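Local structure of phosphate ABC transporter, phosphate-binding protein (Clostridium perfringens, 4Q8R) at residues T12-G15 with P16-A20; E23-K26 with T27-D31; I45-M49 with E50-E54; A210-E214 with E215-E219; I225-L229 with S230-Q234. The protein probably binds inorganic phosphate with high affinity outside the cell membrane and delivers it to an ABC-type uptake transporter. All blocks are in the same frame, centred on the assembly; numbering follows the deposited sequence.

Contact 1 (T12-G15 with P16-A20); sequences TSVG and PVMEA. With PO4 (phosphate ion), chain B.
Between S13 and V17 a water takes the place of a direct helical bond: it donates to S13 O at 2.8 Å and accepts the hydrogen of V17 N at 3.0 Å. The water sits where the loop after strand 6-10 winds into helix 15-28, in the α/β fold of a phosphate-binding protein. Ahead of the helix, T12 and S13 each offer a backbone N-H and a hydroxyl to the bound phosphate. T12 OG1 donates to phosphate O2 at 2.6 Å, and T12 N bonds the same oxygen, whereas S13 OG and S13 N share phosphate O4. In T12 the hydroxyl stands between the backbone N and the carbonyl carbon (chi1 68°), which brings OG1 round beside its own N-H so that both can meet one oxygen. T12 OG1 has a further partner in S156 OG, and S11, S41, S59, S129, G130 and T131 add further hydrogen bonds to the ion. The N-terminal end of the helix faces the anion, and its dipole would be expected to help stabilise the negative charge. Behind this pocket the regular ladder takes over: M18 N reaches V14 O in a nearly straight bond (2.9 Å, 172°), and E19 N does the same with G15 O. P16, which has no N-H to give, occupies the first turn, where none is required. The apolar side runs along V14, whose CG1 lies 4.0 Å from V17 CG1 and 3.7 Å from M18 CE, the methionine chain bending back to bring that methyl alongside.

Contact 2 (E23-K26 with T27-D31); sequences EAFK and TKKPD
E23 O lies 3.9 Å from T27 N, beyond bonding length; that N-H goes to A24 O instead, an early sign that the helix is running out. A24 O is gripped twice by T27. The hydroxyl OG1 donates at 2.7 Å in the carbonyl plane, while T27 N, at 3.1 Å, comes from above that plane. The threonine hydroxyl can fold back because OG1 sits between its own backbone N and carbonyl carbon (chi1 65°). F25 O receives K29 N in a straight bond of 2.8 Å, and K28 N adds a weak one. Here helix 15-28 of the beta-alpha-beta unit formed with strands 6-10 and 34-38 comes to its end, and the aromatic ring of F25 packs against the weakly bonded last turn: K29 CB stands over one ring face, 4.2 Å from the centroid, in a CH-pi contact, and K29 CG comes within 3.5 Å of F25 CZ. The ring also meets that of F224 on helix 219-229. K26, last of the four, bends at its second torsion (70°) and extends along the outgoing chain, so that NZ bonds both V32 O, its stronger partner, and P30 O, the latter at 3.0 Å from above the carbonyl plane.

Contact 3 (I45-M49 with E50-E54); sequences IKNAM and EGVSE
K46 and E50 sit one turn apart, and their chains cross at an angle, touching more through the lysine methylenes than at the charges. The glutamate is extended beyond CG, bringing OE2 to 3.7 Å from K46 CD, whereas the ammonium NZ is 3.9 Å from OE2, a long salt bridge on the exposed side. N47 has its CG beside the backbone N (chi1 -78°), which lays the amide against V52: CG1 of the valine, anti to its backbone N, touches OD1 at 3.6 Å. S53 folds back in turn, with OG 3.4 Å from N47 CB.

The backbone turn brings V52 and S53 back over N47. G51 takes a positive phi (81°) that closes helix 41-50 as a Schellman motif. Beyond it N47 O accepts V52 N at 2.8 Å close to the carbonyl plane and S53 N at 3.1 Å from well above it, besides a weak bond from E50 N. A water further joins A48 O to S53 O, donating to both.

The returning chain leads from this helix into strand 55-58. S9 OG, on strand 6-10, bonds both N47 ND2 and S53 OG, while A48 and M49 turn their side chains to L71 at the start of strand 71-86.

Contact 4 (A210-E214 with E215-E219); sequences AVYKE and ENLTE
The ring of Y212 carries the L217 methyl CD2 over one face, 3.6 Å above the plane and displaced toward the rim, in a CH-pi contact whose closest ring atom is CE1. At the edge, in the ring plane, lies the carboxylate oxygen OE1 of E214. The tyrosine reaches this place because CG stands between its backbone N and carbonyl carbon (chi1 60°), while L217 sends its CG away from its own backbone N to meet it.

A tight turn brings the two residues together. K213 O accepts both N216 N, 2.9 Å away and above the carbonyl plane, and L217 N, 3.1 Å away and almost in line with the C=O. K213 and N216 then point the same way, with K213 CD 4.0 Å from N216 ND2, and E215 OE2 comes across the lysine at 3.7 Å from CD. The ammonium itself is bonded to M49 O; a water accepts from N216 ND2 and, weakly, from K213 NZ.

The turn follows strand 205-213, which runs antiparallel to strands 55-58 and 71-86. L217 packs on I55 and K222, and T218 then N-caps helix 219-229, its hydroxyl meeting G221 N.

Contact 5 (I225-L229 with S230-Q234); sequences IDFIL and SEEGQ. With ZN (zinc ion), chain D.
F227 O takes two hydrogens from S230: the hydroxyl OG donates at 2.6 Å from near the carbonyl plane, and the backbone N at 3.1 Å from well above it. S230 OG also accepts G233 N at 3.2 Å, so one hydroxyl ties the end of one helix to the start of the next. It can do both because chi1 (76°) sets OG between the backbone N and carbonyl carbon of the serine. One residue along, I228 O is met by the side-chain amide of Q234, NE2 donating in a nearly straight bond of 2.9 Å (173°) that lies in the plane of the amide. The same NE2 also bonds I76 O of strand 71-86, which fixes the rotation of the amide.

The close meeting of the two backbones depends on G233. With no side chain in the way, its CA comes to 3.3 Å from F227 O and donates a CA-H...O contact, with a second, similar one to I228 O. Flanking this junction, the fully extended E232 brings OE2 to the edge of the F227 ring, 3.7 Å from CZ, with ring and carboxylate planes steeply inclined. F227 and I228 themselves rest on E21 of helix 15-28.

Farther out, in the conformer described, one of two, E231 OE2 binds a zinc ion at 2.0 Å; D235, one turn on, binds the same ion. Such a pair four residues apart is a simple surface metal site on a helix, and the junction behind it is a serine N-cap, here opening helix 231-239 directly after helix 219-229.

Contacts 1 and 2 lie at the two ends of helix 15-28, their centres about 16 Å apart, and only contact 1 touches the phosphate. Contact 5 packs against both: M18 SD meets I228 CD1 at 3.8 Å, and A24 CB meets F227 CZ at 3.8 Å, and K28 NZ forms a long, weak ion pair with E232 OE1. Contacts 3 and 4 form a second cluster, centres about 10 Å apart, joined by E54 OE1 and T218 OG1 at 2.7 Å. Y212 and L217 of this cluster pack toward I225 of contact 5. Contacts 3 and 4, centres about 18 and 19 Å from that of contact 1, do not touch it.

Contact 1 (T12-G15 with P16-A20)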
# COMPACT_ATOMS: atom_id res chain seq x y z
N THR A 12 -1.96 -5.43 -3.21
CA THR A 12 -1.09 -6.20 -2.37
C THR A 12 -0.98 -5.58 -0.97
O THR A 12 -0.73 -6.31 0.00
CB THR A 12 0.32 -6.43 -2.99
OG1 THR A 12 1.04 -5.21 -3.06
CG2 THR A 12 0.19 -7.07 -4.35
N SER A 13 -1.13 -4.27 -0.85
CA SER A 13 -1.02 -3.59 0.44
C SER A 13 -2.18 -4.05 1.34
O SER A 13 -1.99 -4.23 2.54
CB SER A 13 -1.10 -2.08 0.28
OG SER A 13 -0.10 -1.57 -0.58
N VAL A 14 -3.34 -4.24 0.72
CA VAL A 14 -4.55 -4.65 1.46
C VAL A 14 -4.58 -6.11 1.75
O VAL A 14 -5.32 -6.53 2.65
CB VAL A 14 -5.87 -4.20 0.69
CG1 VAL A 14 -7.16 -4.46 1.49
CG2 VAL A 14 -5.84 -2.73 0.41
N GLY A 15 -3.79 -6.93 1.07
CA GLY A 15 -3.86 -8.38 1.20
C GLY A 15 -3.75 -8.91 2.65
O GLY A 15 -4.60 -9.72 3.05
N PRO A 16 -2.75 -8.44 3.46
CA PRO A 16 -2.61 -9.02 4.79
C PRO A 16 -3.87 -8.76 5.62
O PRO A 16 -4.41 -9.70 6.24
CB PRO A 16 -1.40 -8.28 5.37
CG PRO A 16 -0.51 -8.14 4.11
CD PRO A 16 -1.51 -7.74 3.05
N VAL A 17 -4.40 -7.54 5.59
CA VAL A 17 -5.61 -7.26 6.39
C VAL A 17 -6.85 -7.95 5.87
O VAL A 17 -7.68 -8.43 6.66
CB VAL A 17 -5.83 -5.75 6.63
CG1 VAL A 17 -6.28 -4.97 5.40
CG2 VAL A 17 -6.82 -5.52 7.78
N MET A 18 -7.01 -8.00 4.56
CA MET A 18 -8.12 -8.71 4.03
C MET A 18 -8.13 -10.19 4.38
O MET A 18 -9.22 -10.79 4.71
CB MET A 18 -8.15 -8.56 2.47
CG MET A 18 -9.53 -8.91 1.87
SD MET A 18 -10.87 -7.80 2.41
CE MET A 18 -10.39 -6.24 1.83
N GLU A 19 -6.95 -10.84 4.39
CA GLU A 19 -6.85 -12.25 4.79
C GLU A 19 -7.26 -12.39 6.30
O GLU A 19 -8.00 -13.31 6.69
CB GLU A 19 -5.44 -12.82 4.64
CG GLU A 19 -4.91 -12.88 3.19
CD GLU A 19 -3.45 -13.37 3.11
OE1 GLU A 19 -2.83 -13.73 4.17
OE2 GLU A 19 -2.95 -13.41 1.99
N ALA A 20 -6.78 -11.47 7.12
CA ALA A 20 -7.11 -11.51 8.57
C ALA A 20 -8.60 -11.31 8.77
O ALA A 20 -9.25 -11.98 9.63
CB ALA A 20 -6.31 -10.44 9.29
P PO4 B . -0.76 -2.12 -4.29
O1 PO4 B . -1.82 -1.68 -5.31
O2 PO4 B . -0.36 -3.56 -4.51
O3 PO4 B . 0.40 -1.14 -4.29
O4 PO4 B . -1.40 -1.98 -2.87
O HOH W 1 -2.83 -5.04 5.07

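Contact 2 (E23-K26 with T27-D31)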
# COMPACT_ATOMS: atom_id res chain seq x y z
N GLU A 23 -10.49 -14.51 7.83
CA GLU A 23 -10.43 -15.65 8.73
C GLU A 23 -11.33 -15.38 9.91
O GLU A 23 -11.95 -16.30 10.47
CB GLU A 23 -9.00 -15.93 9.19
CG GLU A 23 -8.02 -16.35 8.07
CD GLU A 23 -8.56 -17.37 7.03
OE1 GLU A 23 -8.17 -17.37 5.80
OE2 GLU A 23 -9.35 -18.21 7.39
N ALA A 24 -11.38 -14.14 10.34
CA ALA A 24 -12.21 -13.81 11.52
C ALA A 24 -13.69 -13.92 11.14
O ALA A 24 -14.52 -14.39 11.94
CB ALA A 24 -11.87 -12.46 12.07
N PHE A 25 -14.04 -13.43 9.95
CA PHE A 25 -15.39 -13.52 9.45
C PHE A 25 -15.89 -14.97 9.31
O PHE A 25 -17.15 -15.23 9.46
CB PHE A 25 -15.44 -12.80 8.09
CG PHE A 25 -16.81 -12.68 7.51
CD1 PHE A 25 -17.79 -11.88 8.13
CD2 PHE A 25 -17.12 -13.30 6.28
CE1 PHE A 25 -19.06 -11.74 7.55
CE2 PHE A 25 -18.38 -13.16 5.71
CZ PHE A 25 -19.35 -12.38 6.34
N LYS A 26 -14.98 -15.92 9.06
CA LYS A 26 -15.32 -17.33 8.92
C LYS A 26 -15.97 -17.83 10.20
O LYS A 26 -16.83 -18.72 10.15
CB LYS A 26 -14.10 -18.20 8.57
CG LYS A 26 -14.44 -19.61 8.11
CD LYS A 26 -15.11 -19.64 6.74
CE LYS A 26 -15.44 -21.04 6.28
NZ LYS A 26 -16.04 -21.05 4.90
N THR A 27 -15.59 -17.28 11.33
CA THR A 27 -16.22 -17.70 12.56
C THR A 27 -17.65 -17.11 12.72
O THR A 27 -18.50 -17.72 13.41
CB THR A 27 -15.37 -17.39 13.81
OG1 THR A 27 -15.24 -15.97 13.97
CG2 THR A 27 -14.00 -18.05 13.70
N LYS A 28 -17.90 -15.95 12.10
CA LYS A 28 -19.21 -15.31 12.13
C LYS A 28 -20.18 -15.94 11.13
O LYS A 28 -21.33 -16.22 11.50
CB LYS A 28 -19.12 -13.80 11.88
CG LYS A 28 -18.21 -13.05 12.85
CD LYS A 28 -18.98 -12.56 14.07
CE LYS A 28 -18.05 -12.03 15.16
NZ LYS A 28 -17.33 -13.14 15.85
N LYS A 29 -19.69 -16.20 9.92
CA LYS A 29 -20.46 -16.74 8.81
C LYS A 29 -19.74 -17.92 8.19
O LYS A 29 -19.17 -17.80 7.08
CB LYS A 29 -20.79 -15.71 7.72
CG LYS A 29 -21.53 -14.45 8.17
CD LYS A 29 -23.05 -14.61 8.27
CE LYS A 29 -23.71 -13.26 8.54
NZ LYS A 29 -24.98 -13.40 9.32
N PRO A 30 -19.81 -19.09 8.83
CA PRO A 30 -19.07 -20.25 8.36
C PRO A 30 -19.47 -20.68 6.97
O PRO A 30 -18.68 -21.33 6.31
CB PRO A 30 -19.45 -21.35 9.39
CG PRO A 30 -19.91 -20.62 10.59
CD PRO A 30 -20.59 -19.41 10.04
N ASP A 31 -20.69 -20.36 6.52
CA ASP A 31 -21.10 -20.80 5.19
C ASP A 31 -20.69 -19.84 4.12
O ASP A 31 -21.00 -20.09 2.98
CB ASP A 31 -22.59 -21.06 5.12
CG ASP A 31 -23.04 -22.26 6.03
OD1 ASP A 31 -22.22 -23.11 6.43
OD2 ASP A 31 -24.23 -22.38 6.32

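Contact 3 (I45-M49 with E50-E54)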
# COMPACT_ATOMS: atom_id res chain seq x y z
N ILE A 45 -9.30 -3.18 -9.37
CA ILE A 45 -10.31 -2.19 -9.75
C ILE A 45 -10.90 -2.56 -11.09
O ILE A 45 -12.16 -2.54 -11.26
CB ILE A 45 -9.77 -0.77 -9.78
CG1 ILE A 45 -9.40 -0.27 -8.37
CG2 ILE A 45 -10.76 0.18 -10.40
CD1 ILE A 45 -8.49 0.92 -8.36
N LYS A 46 -10.05 -2.89 -12.04
CA LYS A 46 -10.55 -3.33 -13.34
C LYS A 46 -11.37 -4.61 -13.28
O LYS A 46 -12.42 -4.74 -13.99
CB LYS A 46 -9.34 -3.56 -14.25
CG LYS A 46 -9.74 -4.01 -15.63
CD LYS A 46 -10.53 -2.91 -16.30
CE LYS A 46 -9.69 -1.82 -16.96
NZ LYS A 46 -10.48 -1.65 -18.17
N ASN A 47 -10.96 -5.56 -12.42
CA ASN A 47 -11.76 -6.75 -12.23
C ASN A 47 -13.16 -6.44 -11.64
O ASN A 47 -14.19 -7.03 -12.04
CB ASN A 47 -11.07 -7.76 -11.33
CG ASN A 47 -10.00 -8.54 -12.04
OD1 ASN A 47 -9.97 -8.60 -13.29
ND2 ASN A 47 -9.13 -9.20 -11.26
N ALA A 48 -13.23 -5.47 -10.74
CA ALA A 48 -14.52 -5.02 -10.24
C ALA A 48 -15.36 -4.30 -11.32
O ALA A 48 -16.55 -4.55 -11.40
CB ALA A 48 -14.36 -4.14 -9.00
N MET A 49 -14.74 -3.47 -12.15
CA MET A 49 -15.43 -2.78 -13.23
C MET A 49 -15.99 -3.82 -14.21
O MET A 49 -17.06 -3.63 -14.79
CB MET A 49 -14.47 -1.88 -14.02
CG MET A 49 -13.98 -0.65 -13.26
SD MET A 49 -12.54 0.09 -14.05
CE MET A 49 -13.33 0.73 -15.55
N GLU A 50 -15.28 -4.91 -14.43
CA GLU A 50 -15.67 -5.88 -15.45
C GLU A 50 -16.49 -7.00 -14.92
O GLU A 50 -16.98 -7.81 -15.70
CB GLU A 50 -14.40 -6.44 -16.18
CG GLU A 50 -13.64 -5.34 -16.93
CD GLU A 50 -12.49 -5.83 -17.82
OE1 GLU A 50 -11.86 -6.89 -17.57
OE2 GLU A 50 -12.19 -5.13 -18.81
N GLY A 51 -16.74 -7.07 -13.61
CA GLY A 51 -17.55 -8.16 -13.08
C GLY A 51 -16.78 -9.45 -12.86
O GLY A 51 -17.38 -10.50 -12.55
N VAL A 52 -15.45 -9.37 -12.94
CA VAL A 52 -14.61 -10.54 -12.72
C VAL A 52 -14.46 -10.80 -11.23
O VAL A 52 -14.42 -11.94 -10.81
CB VAL A 52 -13.23 -10.32 -13.33
CG1 VAL A 52 -12.26 -11.39 -12.89
CG2 VAL A 52 -13.40 -10.30 -14.86
N SER A 53 -14.39 -9.72 -10.47
CA SER A 53 -14.43 -9.83 -9.00
C SER A 53 -15.65 -9.11 -8.46
O SER A 53 -16.06 -8.07 -8.97
CB SER A 53 -13.21 -9.17 -8.37
OG SER A 53 -11.98 -9.79 -8.73
N GLU A 54 -16.21 -9.67 -7.38
CA GLU A 54 -17.31 -9.03 -6.66
C GLU A 54 -16.87 -7.78 -5.94
O GLU A 54 -17.62 -6.79 -5.86
CB GLU A 54 -17.95 -10.05 -5.70
CG GLU A 54 -19.17 -9.50 -5.00
CD GLU A 54 -19.89 -10.54 -4.17
OE1 GLU A 54 -20.68 -10.11 -3.31
OE2 GLU A 54 -19.67 -11.76 -4.36
O HOH W 2 -10.18 -7.63 -15.84
O HOH W 3 -17.95 -6.52 -10.12

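Contact 4 (A210-E214 with E215-E219)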
# COMPACT_ATOMS: atom_id res chain seq x y z
N ALA A 210 -12.60 -0.78 -0.51
CA ALA A 210 -13.30 -1.87 -1.12
C ALA A 210 -14.25 -1.21 -2.14
O ALA A 210 -14.99 -0.26 -1.76
CB ALA A 210 -14.12 -2.57 -0.03
N VAL A 211 -14.23 -1.67 -3.40
CA VAL A 211 -14.98 -1.12 -4.45
C VAL A 211 -15.80 -2.22 -5.12
O VAL A 211 -15.40 -3.38 -5.18
CB VAL A 211 -14.12 -0.35 -5.51
CG1 VAL A 211 -13.31 0.73 -4.84
CG2 VAL A 211 -13.24 -1.31 -6.33
N TYR A 212 -16.99 -1.85 -5.57
CA TYR A 212 -17.95 -2.83 -6.06
C TYR A 212 -19.02 -2.08 -6.87
O TYR A 212 -19.24 -0.88 -6.71
CB TYR A 212 -18.59 -3.61 -4.90
CG TYR A 212 -19.33 -2.76 -3.92
CD1 TYR A 212 -20.68 -2.41 -4.14
CD2 TYR A 212 -18.69 -2.27 -2.78
CE1 TYR A 212 -21.36 -1.64 -3.24
CE2 TYR A 212 -19.39 -1.49 -1.84
CZ TYR A 212 -20.72 -1.18 -2.08
OH TYR A 212 -21.44 -0.39 -1.24
N LYS A 213 -19.67 -2.82 -7.74
CA LYS A 213 -20.90 -2.39 -8.37
C LYS A 213 -22.10 -2.87 -7.52
O LYS A 213 -22.16 -4.04 -7.09
CB LYS A 213 -20.98 -2.99 -9.75
CG LYS A 213 -19.91 -2.53 -10.70
CD LYS A 213 -20.35 -3.10 -12.02
CE LYS A 213 -19.70 -2.43 -13.16
NZ LYS A 213 -19.86 -3.42 -14.26
N GLU A 214 -23.05 -1.98 -7.28
CA GLU A 214 -24.23 -2.33 -6.46
C GLU A 214 -24.95 -3.55 -7.02
O GLU A 214 -25.49 -4.38 -6.25
CB GLU A 214 -25.18 -1.14 -6.32
CG GLU A 214 -26.19 -1.29 -5.16
CD GLU A 214 -25.56 -1.19 -3.75
OE1 GLU A 214 -24.92 -0.14 -3.46
OE2 GLU A 214 -25.68 -2.16 -2.95
N GLU A 215 -24.95 -3.67 -8.37
CA GLU A 215 -25.62 -4.79 -9.07
C GLU A 215 -24.97 -6.15 -8.82
O GLU A 215 -25.66 -7.18 -8.96
CB GLU A 215 -25.72 -4.60 -10.60
CG GLU A 215 -26.03 -3.18 -11.07
CD GLU A 215 -24.78 -2.35 -11.16
OE1 GLU A 215 -24.54 -1.52 -10.23
OE2 GLU A 215 -23.99 -2.60 -12.10
N ASN A 216 -23.68 -6.15 -8.47
CA ASN A 216 -22.92 -7.37 -8.24
C ASN A 216 -22.71 -7.76 -6.80
O ASN A 216 -22.40 -8.91 -6.51
CB ASN A 216 -21.57 -7.27 -8.95
CG ASN A 216 -21.75 -7.28 -10.46
OD1 ASN A 216 -22.86 -7.53 -10.97
ND2 ASN A 216 -20.69 -7.00 -11.19
N LEU A 217 -22.85 -6.82 -5.89
CA LEU A 217 -22.56 -7.12 -4.49
C LEU A 217 -23.66 -7.98 -3.86
O LEU A 217 -24.79 -7.57 -3.78
CB LEU A 217 -22.38 -5.83 -3.69
CG LEU A 217 -21.92 -6.04 -2.24
CD1 LEU A 217 -20.50 -6.64 -2.19
CD2 LEU A 217 -21.98 -4.73 -1.52
N THR A 218 -23.30 -9.17 -3.44
CA THR A 218 -24.23 -10.10 -2.81
C THR A 218 -24.47 -9.80 -1.35
O THR A 218 -23.73 -9.02 -0.74
CB THR A 218 -23.72 -11.56 -2.90
OG1 THR A 218 -22.53 -11.71 -2.15
CG2 THR A 218 -23.50 -11.97 -4.38
N GLU A 219 -25.49 -10.44 -0.79
CA GLU A 219 -25.74 -10.24 0.65
C GLU A 219 -24.49 -10.71 1.43
O GLU A 219 -24.08 -10.06 2.38
CB GLU A 219 -27.06 -10.89 1.11
CG GLU A 219 -27.10 -12.38 0.85
CD GLU A 219 -28.26 -13.09 1.52
OE1 GLU A 219 -28.80 -12.55 2.52
OE2 GLU A 219 -28.61 -14.20 1.04
O HOH W 4 -20.72 -6.73 -14.12
O HOH W 5 -22.98 0.59 -8.63

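Contact 5 (I225-L229 with S230-Q234)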
# COMPACT_ATOMS: atom_id res chain seq x y z
N ILE A 225 -18.21 -6.75 4.11
CA ILE A 225 -17.77 -5.36 4.21
C ILE A 225 -18.26 -4.78 5.55
O ILE A 225 -17.55 -4.03 6.22
CB ILE A 225 -18.33 -4.57 3.06
CG1 ILE A 225 -17.62 -5.02 1.75
CG2 ILE A 225 -18.17 -3.09 3.31
CD1 ILE A 225 -18.15 -4.37 0.49
N ASP A 226 -19.50 -5.07 5.92
CA ASP A 226 -20.05 -4.59 7.21
C ASP A 226 -19.22 -5.14 8.37
O ASP A 226 -18.99 -4.44 9.37
CB ASP A 226 -21.55 -4.95 7.32
CG ASP A 226 -22.45 -4.05 6.42
OD1 ASP A 226 -22.03 -2.97 5.94
OD2 ASP A 226 -23.61 -4.47 6.18
N PHE A 227 -18.75 -6.38 8.24
CA PHE A 227 -17.91 -6.93 9.29
C PHE A 227 -16.58 -6.18 9.40
O PHE A 227 -16.09 -5.92 10.46
CB PHE A 227 -17.61 -8.38 9.05
CG PHE A 227 -16.62 -8.93 9.99
CD1 PHE A 227 -17.01 -9.26 11.28
CD2 PHE A 227 -15.28 -9.10 9.62
CE1 PHE A 227 -16.09 -9.80 12.16
CE2 PHE A 227 -14.35 -9.61 10.51
CZ PHE A 227 -14.75 -9.96 11.78
N ILE A 228 -15.98 -5.87 8.26
CA ILE A 228 -14.71 -5.13 8.26
C ILE A 228 -14.86 -3.76 8.92
O ILE A 228 -13.96 -3.26 9.62
CB ILE A 228 -14.16 -4.97 6.83
CG1 ILE A 228 -13.80 -6.31 6.24
CG2 ILE A 228 -12.94 -4.01 6.83
CD1 ILE A 228 -13.47 -6.18 4.73
N LEU A 229 -16.04 -3.16 8.76
CA LEU A 229 -16.32 -1.84 9.31
C LEU A 229 -16.76 -1.87 10.77
O LEU A 229 -16.85 -0.80 11.42
CB LEU A 229 -17.36 -1.09 8.53
CG LEU A 229 -16.99 -0.77 7.09
CD1 LEU A 229 -18.18 -0.19 6.36
CD2 LEU A 229 -15.78 0.17 7.06
N SER A 230 -17.05 -3.07 11.26
CA SER A 230 -17.48 -3.29 12.63
C SER A 230 -16.35 -3.05 13.59
O SER A 230 -15.13 -2.87 13.19
CB SER A 230 -18.05 -4.69 12.81
OG SER A 230 -17.06 -5.71 12.86
N GLU A 231 -16.71 -3.05 14.88
CA GLU A 231 -15.74 -2.77 15.90
C GLU A 231 -14.61 -3.87 15.81
O GLU A 231 -13.40 -3.54 15.85
CB GLU A 231 -16.45 -2.61 17.28
CG GLU A 231 -15.64 -1.84 18.31
CD GLU A 231 -14.50 -2.67 18.82
OE1 GLU A 231 -14.71 -3.92 18.79
OE2 GLU A 231 -13.43 -2.06 19.22
N GLU A 232 -15.03 -5.12 15.69
CA GLU A 232 -14.08 -6.19 15.59
C GLU A 232 -13.25 -6.08 14.29
O GLU A 232 -12.00 -6.30 14.27
CB GLU A 232 -14.79 -7.54 15.62
CG GLU A 232 -13.77 -8.68 15.57
CD GLU A 232 -14.34 -10.10 15.59
OE1 GLU A 232 -15.50 -10.31 16.04
OE2 GLU A 232 -13.59 -11.03 15.18
N GLY A 233 -13.90 -5.76 13.17
CA GLY A 233 -13.17 -5.67 11.91
C GLY A 233 -12.15 -4.53 11.94
O GLY A 233 -11.04 -4.63 11.38
N GLN A 234 -12.49 -3.43 12.59
CA GLN A 234 -11.56 -2.31 12.74
C GLN A 234 -10.40 -2.56 13.73
O GLN A 234 -9.33 -1.99 13.59
CB GLN A 234 -12.30 -1.02 13.02
CG GLN A 234 -13.23 -0.59 11.92
CD GLN A 234 -12.45 0.00 10.71
OE1 GLN A 234 -11.78 1.06 10.83
NE2 GLN A 234 -12.50 -0.72 9.58
ZN ZN D . -12.05 -3.28 20.03